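PDB 4RHJ: arginase from Trypanosoma brucei brucei, which is of unknown function: it has the arginase-deacetylase fold but evolved without the binuclear manganese cluster of true arginases. Local coordinates for residues A76-H81 and M94-L99; I163-F168 and P238-I243. All coordinates share one frame; numbering follows the deposited sequence.

Contact 1 (A76-H81 and M94-L99)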
loop_
_atom_site.group_PDB
_atom_site.type_symbol
_atom_site.label_atom_id
_atom_site.label_comp_id
_atom_site.label_asym_id
_atom_site.label_seq_id
_atom_site.Cartn_x
_atom_site.Cartn_y
_atom_site.Cartn_z
ATOM N N ALA A 76 -13.520 -17.062 -13.977
ATOM C CA ALA A 76 -14.045 -18.314 -13.435
ATOM C C ALA A 76 -14.657 -18.018 -12.062
ATOM O O ALA A 76 -14.307 -17.018 -11.439
ATOM C CB ALA A 76 -12.960 -19.349 -13.329
ATOM N N GLU A 77 -15.579 -18.858 -11.598
ATOM C CA GLU A 77 -16.228 -18.628 -10.307
ATOM C C GLU A 77 -16.100 -19.827 -9.348
ATOM O O GLU A 77 -16.338 -20.970 -9.748
ATOM C CB GLU A 77 -17.711 -18.267 -10.523
ATOM C CG GLU A 77 -18.359 -18.834 -11.799
ATOM C CD GLU A 77 -19.802 -18.358 -11.997
ATOM O OE1 GLU A 77 -20.137 -17.888 -13.106
ATOM O OE2 GLU A 77 -20.604 -18.456 -11.047
ATOM N N LEU A 78 -15.723 -19.567 -8.091
ATOM C CA LEU A 78 -15.638 -20.635 -7.088
ATOM C C LEU A 78 -17.031 -21.140 -6.706
ATOM O O LEU A 78 -17.988 -20.358 -6.662
ATOM C CB LEU A 78 -14.905 -20.168 -5.825
ATOM C CG LEU A 78 -13.455 -19.683 -5.806
ATOM C CD1 LEU A 78 -13.136 -19.194 -4.412
ATOM C CD2 LEU A 78 -12.447 -20.749 -6.241
ATOM N N THR A 79 -17.138 -22.447 -6.449
ATOM C CA THR A 79 -18.373 -23.071 -5.964
ATOM C C THR A 79 -18.055 -23.991 -4.761
ATOM O O THR A 79 -17.294 -24.942 -4.892
ATOM C CB THR A 79 -19.109 -23.867 -7.110
ATOM O OG1 THR A 79 -18.671 -25.223 -7.155
ATOM C CG2 THR A 79 -18.864 -23.234 -8.466
ATOM N N ILE A 80 -18.632 -23.703 -3.594
ATOM C CA ILE A 80 -18.254 -24.383 -2.343
ATOM C C ILE A 80 -19.284 -25.405 -1.814
ATOM O O ILE A 80 -20.423 -25.058 -1.484
ATOM C CB ILE A 80 -17.973 -23.343 -1.220
ATOM C CG1 ILE A 80 -16.854 -22.367 -1.639
ATOM C CG2 ILE A 80 -17.697 -24.033 0.126
ATOM C CD1 ILE A 80 -15.445 -22.940 -1.707
ATOM N N HIS A 81 -18.845 -26.663 -1.725
ATOM C CA HIS A 81 -19.669 -27.807 -1.303
ATOM C C HIS A 81 -19.129 -28.494 -0.060
ATOM O O HIS A 81 -17.922 -28.692 0.089
ATOM C CB HIS A 81 -19.761 -28.856 -2.410
ATOM C CG HIS A 81 -19.637 -28.293 -3.783
ATOM N ND1 HIS A 81 -20.721 -27.824 -4.494
ATOM C CD2 HIS A 81 -18.558 -28.094 -4.571
ATOM C CE1 HIS A 81 -20.315 -27.381 -5.669
ATOM N NE2 HIS A 81 -19.005 -27.534 -5.740
ATOM N N MET A 94 -16.966 -22.024 -16.968
ATOM C CA MET A 94 -16.074 -22.319 -15.867
ATOM C C MET A 94 -16.739 -22.166 -14.498
ATOM O O MET A 94 -17.303 -21.123 -14.161
ATOM C CB MET A 94 -14.838 -21.418 -15.972
ATOM C CG MET A 94 -14.337 -21.206 -17.419
ATOM S SD MET A 94 -13.524 -22.645 -18.185
ATOM C CE MET A 94 -12.792 -21.920 -19.645
ATOM N N PHE A 95 -16.698 -23.245 -13.733
ATOM C CA PHE A 95 -16.934 -23.205 -12.300
ATOM C C PHE A 95 -15.623 -23.631 -11.659
ATOM O O PHE A 95 -14.684 -23.981 -12.367
ATOM C CB PHE A 95 -18.085 -24.130 -11.888
ATOM C CG PHE A 95 -19.443 -23.464 -11.871
ATOM C CD1 PHE A 95 -19.596 -22.133 -12.222
ATOM C CD2 PHE A 95 -20.570 -24.175 -11.483
ATOM C CE1 PHE A 95 -20.846 -21.531 -12.200
ATOM C CE2 PHE A 95 -21.818 -23.570 -11.456
ATOM C CZ PHE A 95 -21.951 -22.246 -11.816
ATOM N N MET A 96 -15.538 -23.580 -10.336
ATOM C CA MET A 96 -14.396 -24.153 -9.616
ATOM C C MET A 96 -14.831 -24.756 -8.281
ATOM O O MET A 96 -14.663 -24.124 -7.230
ATOM C CB MET A 96 -13.318 -23.105 -9.371
ATOM C CG MET A 96 -12.052 -23.315 -10.169
ATOM S SD MET A 96 -11.716 -21.846 -11.126
ATOM C CE MET A 96 -12.004 -20.594 -9.901
ATOM N N PRO A 97 -15.384 -25.982 -8.327
ATOM C CA PRO A 97 -15.998 -26.692 -7.199
ATOM C C PRO A 97 -15.033 -27.040 -6.068
ATOM O O PRO A 97 -14.181 -27.909 -6.214
ATOM C CB PRO A 97 -16.549 -27.965 -7.857
ATOM C CG PRO A 97 -16.745 -27.606 -9.278
ATOM C CD PRO A 97 -15.564 -26.735 -9.582
ATOM N N VAL A 98 -15.192 -26.387 -4.926
ATOM C CA VAL A 98 -14.277 -26.629 -3.828
ATOM C C VAL A 98 -14.962 -27.234 -2.609
ATOM O O VAL A 98 -16.011 -26.778 -2.145
ATOM C CB VAL A 98 -13.536 -25.342 -3.430
ATOM C CG1 VAL A 98 -12.976 -25.447 -2.017
ATOM C CG2 VAL A 98 -12.430 -25.037 -4.440
ATOM N N LEU A 99 -14.316 -28.277 -2.108
ATOM C CA LEU A 99 -14.782 -29.084 -0.999
ATOM C C LEU A 99 -14.285 -28.564 0.345
ATOM O O LEU A 99 -13.095 -28.630 0.626
ATOM C CB LEU A 99 -14.307 -30.520 -1.205
ATOM C CG LEU A 99 -14.594 -31.487 -0.078
ATOM C CD1 LEU A 99 -16.077 -31.824 -0.123
ATOM C CD2 LEU A 99 -13.705 -32.714 -0.208
#

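Contact 2 (I163-F168 and P238-I243)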
loop_
_atom_site.group_PDB
_atom_site.type_symbol
_atom_site.label_atom_id
_atom_site.label_comp_id
_atom_site.label_asym_id
_atom_site.label_seq_id
_atom_site.Cartn_x
_atom_site.Cartn_y
_atom_site.Cartn_z
ATOM N N ILE A 163 8.506 -33.526 -7.497
ATOM C CA ILE A 163 7.809 -32.385 -6.903
ATOM C C ILE A 163 8.706 -31.164 -6.766
ATOM O O ILE A 163 9.765 -31.233 -6.154
ATOM C CB ILE A 163 7.255 -32.716 -5.509
ATOM C CG1 ILE A 163 6.355 -33.957 -5.568
ATOM C CG2 ILE A 163 6.535 -31.501 -4.930
ATOM C CD1 ILE A 163 5.865 -34.429 -4.217
ATOM N N VAL A 164 8.277 -30.045 -7.335
ATOM C CA VAL A 164 8.990 -28.797 -7.115
ATOM C C VAL A 164 8.114 -27.888 -6.282
ATOM O O VAL A 164 6.941 -28.171 -6.083
ATOM C CB VAL A 164 9.378 -28.105 -8.423
ATOM C CG1 VAL A 164 9.878 -29.132 -9.425
ATOM C CG2 VAL A 164 8.205 -27.316 -8.985
ATOM N N ILE A 165 8.696 -26.807 -5.786
ATOM C CA ILE A 165 7.982 -25.878 -4.919
ATOM C C ILE A 165 8.218 -24.440 -5.355
ATOM O O ILE A 165 9.346 -24.044 -5.607
ATOM C CB ILE A 165 8.406 -26.043 -3.438
ATOM C CG1 ILE A 165 7.956 -27.405 -2.902
ATOM C CG2 ILE A 165 7.817 -24.940 -2.582
ATOM C CD1 ILE A 165 8.139 -27.565 -1.421
ATOM N N VAL A 166 7.145 -23.666 -5.460
ATOM C CA VAL A 166 7.272 -22.229 -5.697
ATOM C C VAL A 166 7.014 -21.492 -4.373
ATOM O O VAL A 166 5.870 -21.395 -3.935
ATOM C CB VAL A 166 6.314 -21.740 -6.796
ATOM C CG1 VAL A 166 6.392 -20.232 -6.939
ATOM C CG2 VAL A 166 6.661 -22.378 -8.116
ATOM N N HIS A 167 8.077 -20.999 -3.727
ATOM C CA HIS A 167 7.967 -20.454 -2.360
ATOM C C HIS A 167 8.024 -18.926 -2.314
ATOM O O HIS A 167 9.018 -18.305 -2.684
ATOM C CB HIS A 167 9.059 -21.042 -1.431
ATOM C CG HIS A 167 8.991 -20.544 -0.012
ATOM N ND1 HIS A 167 10.065 -19.963 0.625
ATOM C CD2 HIS A 167 7.967 -20.515 0.879
ATOM C CE1 HIS A 167 9.713 -19.612 1.852
ATOM N NE2 HIS A 167 8.448 -19.940 2.029
ATOM N N PHE A 168 6.939 -18.341 -1.825
ATOM C CA PHE A 168 6.788 -16.898 -1.662
ATOM C C PHE A 168 6.922 -16.435 -0.216
ATOM O O PHE A 168 6.006 -16.590 0.574
ATOM C CB PHE A 168 5.414 -16.437 -2.165
ATOM C CG PHE A 168 5.159 -16.702 -3.625
ATOM C CD1 PHE A 168 5.577 -15.807 -4.585
ATOM C CD2 PHE A 168 4.444 -17.833 -4.021
ATOM C CE1 PHE A 168 5.330 -16.058 -5.918
ATOM C CE2 PHE A 168 4.184 -18.085 -5.335
ATOM C CZ PHE A 168 4.618 -17.197 -6.291
ATOM N N PRO A 238 5.184 -31.134 -11.535
ATOM C CA PRO A 238 4.078 -30.886 -10.592
ATOM C C PRO A 238 4.399 -29.827 -9.536
ATOM O O PRO A 238 5.416 -29.921 -8.867
ATOM C CB PRO A 238 3.875 -32.255 -9.935
ATOM C CG PRO A 238 4.255 -33.210 -10.992
ATOM C CD PRO A 238 5.408 -32.579 -11.726
ATOM N N VAL A 239 3.535 -28.832 -9.388
ATOM C CA VAL A 239 3.847 -27.696 -8.540
ATOM C C VAL A 239 3.132 -27.713 -7.188
ATOM O O VAL A 239 1.921 -27.795 -7.119
ATOM C CB VAL A 239 3.515 -26.340 -9.241
ATOM C CG1 VAL A 239 3.930 -25.181 -8.361
ATOM C CG2 VAL A 239 4.217 -26.226 -10.588
ATOM N N PHE A 240 3.909 -27.644 -6.117
ATOM C CA PHE A 240 3.392 -27.292 -4.802
ATOM C C PHE A 240 3.467 -25.785 -4.708
ATOM O O PHE A 240 4.452 -25.179 -5.120
ATOM C CB PHE A 240 4.208 -27.950 -3.682
ATOM C CG PHE A 240 3.681 -27.687 -2.290
ATOM C CD1 PHE A 240 2.998 -28.676 -1.587
ATOM C CD2 PHE A 240 3.887 -26.458 -1.669
ATOM C CE1 PHE A 240 2.511 -28.435 -0.298
ATOM C CE2 PHE A 240 3.398 -26.215 -0.389
ATOM C CZ PHE A 240 2.716 -27.205 0.295
ATOM N N ILE A 241 2.436 -25.154 -4.175
ATOM C CA ILE A 241 2.513 -23.716 -4.041
ATOM C C ILE A 241 2.473 -23.369 -2.568
ATOM O O ILE A 241 1.541 -23.753 -1.867
ATOM C CB ILE A 241 1.395 -23.019 -4.837
ATOM C CG1 ILE A 241 1.692 -23.165 -6.336
ATOM C CG2 ILE A 241 1.307 -21.555 -4.459
ATOM C CD1 ILE A 241 0.723 -22.472 -7.267
ATOM N N SER A 242 3.524 -22.689 -2.102
ATOM C CA SER A 242 3.657 -22.302 -0.696
ATOM C C SER A 242 3.774 -20.790 -0.613
ATOM O O SER A 242 4.662 -20.188 -1.232
ATOM C CB SER A 242 4.866 -22.961 -0.036
ATOM O OG SER A 242 4.821 -22.809 1.380
ATOM N N ILE A 243 2.865 -20.204 0.161
ATOM C CA ILE A 243 2.633 -18.768 0.188
ATOM C C ILE A 243 2.660 -18.235 1.614
ATOM O O ILE A 243 1.750 -18.457 2.397
ATOM C CB ILE A 243 1.281 -18.413 -0.477
ATOM C CG1 ILE A 243 1.381 -18.565 -2.001
ATOM C CG2 ILE A 243 0.825 -17.005 -0.087
ATOM C CD1 ILE A 243 0.051 -18.502 -2.706
#

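Contact 1 (A76-H81 and M94-L99)
Thr-79 and Val-98 are joined by the shortest of the backbone bonds between two parallel strands, Val-98 N donating to Thr-79 O at 2.6 Å. On either side of it, Thr-79 N bonds to Met-96 O and His-81 N to Val-98 O, so alternate residues of 76-81 link to 94-99 in the parallel pattern. The bond from Thr-79 N is nearly straight yet arrives well above the plane of the Met-96 carbonyl. The bond from Met-96 N to Glu-77 O is weak, bent to 118°.

Ring contacts and the threonine hydroxyl share the face that carries Glu-77, Thr-79 and His-81. The methyl CG2 of Thr-79 sits over the Phe-95 ring, 3.9 Å from its centroid, as a CH-pi contact. With chi1 at 90°, this methyl lies anti to the carbonyl carbon and OG1 is left to lie against Pro-97, 3.1 Å from its CA. The His-81 ring lies alongside Pro-97 and meets it by its edge, NE2 being 3.3 Å from Pro-97 CB. The Glu-77 carboxylate, its plane turned 54° from that of the Phe-95 ring, brings OE2 to 3.3 Å from Phe-95 CE1, with OE1 at the ring's edge.

Apolar contacts gather on the face of Leu-78, Ile-80, Met-96 and Val-98, with Ala-76 at its start. Met-96, bent at chi2 and chi3, turns SD to within 3.6 Å of Ala-76 CB and brings CE to 3.7 Å from Leu-78 CD2. Farther along, Ile-80 and Val-98 point the same way, with Ile-80 CD1 3.5 Å from Val-98 CB.

This is one margin of the parallel sheet of the arginase-deacetylase fold, strand 77-81 being outermost within the chain. Leu-99 bonds through its backbone to Val-46 and Leu-48 of strand 46-50. Helix 303-316 packs on Leu-78 and Val-98, while Glu-77 packs against Arg-206 of the second subunit.

Contact 2 (I163-F168 and P238-I243)
Phe-168 and Ile-243 run alongside each other on one face of the sheet, the ring atom CD2 of Phe-168 lying 3.7 Å from Ile-243 CG1. On the same face Val-166 and Val-239 meet diagonally through methyls, CG2 of the former 3.9 Å from CG1 of the latter.

On the reverse face, His-167 turns the edge of its imidazole to the serine opposite, CD2 standing 3.9 Å from Ser-242 OG. Phe-240 holds CG opposite its backbone N (chi1 -177°) and lies beside Ile-165, whose CG1, in one of two conformers, is 3.9 Å from Phe-240 CB.

Five backbone bonds in the parallel pattern, all between 167° and 173° at the hydrogen, hold the strands in register; Val-166 N to Phe-240 O, at 3.1 Å, is the middle one.

His-167 NE2 and Ser-242 OG, both buried, are satisfied by Tyr-287 OH and Thr-147 OG1. The pair is mainly apolar, with polar residues toward its C-terminal end. There the side chain of His-167 comes within about 5 Å of that of Asp-244, which follows Ile-243 on its strand and has been seen to bind manganese in a crystal structure of this protein. No manganese is bound to this chain here.

How the contacts relate
From the N terminus, the chain passes through strand 46-50 and then enters contact 1, where 76-81 and 94-99 close a short loop with 12 residues between them and no helix or strand among these. Contact 2 opens later and closes a much longer excursion of 69 residues, which includes helix 180-186 and strand 190-196. The two are therefore in series, neither nesting nor crossing. Both belong to one parallel sheet: contact 1 joins the outermost strand on one side to its neighbour, whereas contact 2 joins interior strands. Their centres lie 22 Å apart and their nearest atoms about 13 Å; strands 46-50, 136-140 and 281-287 intervene.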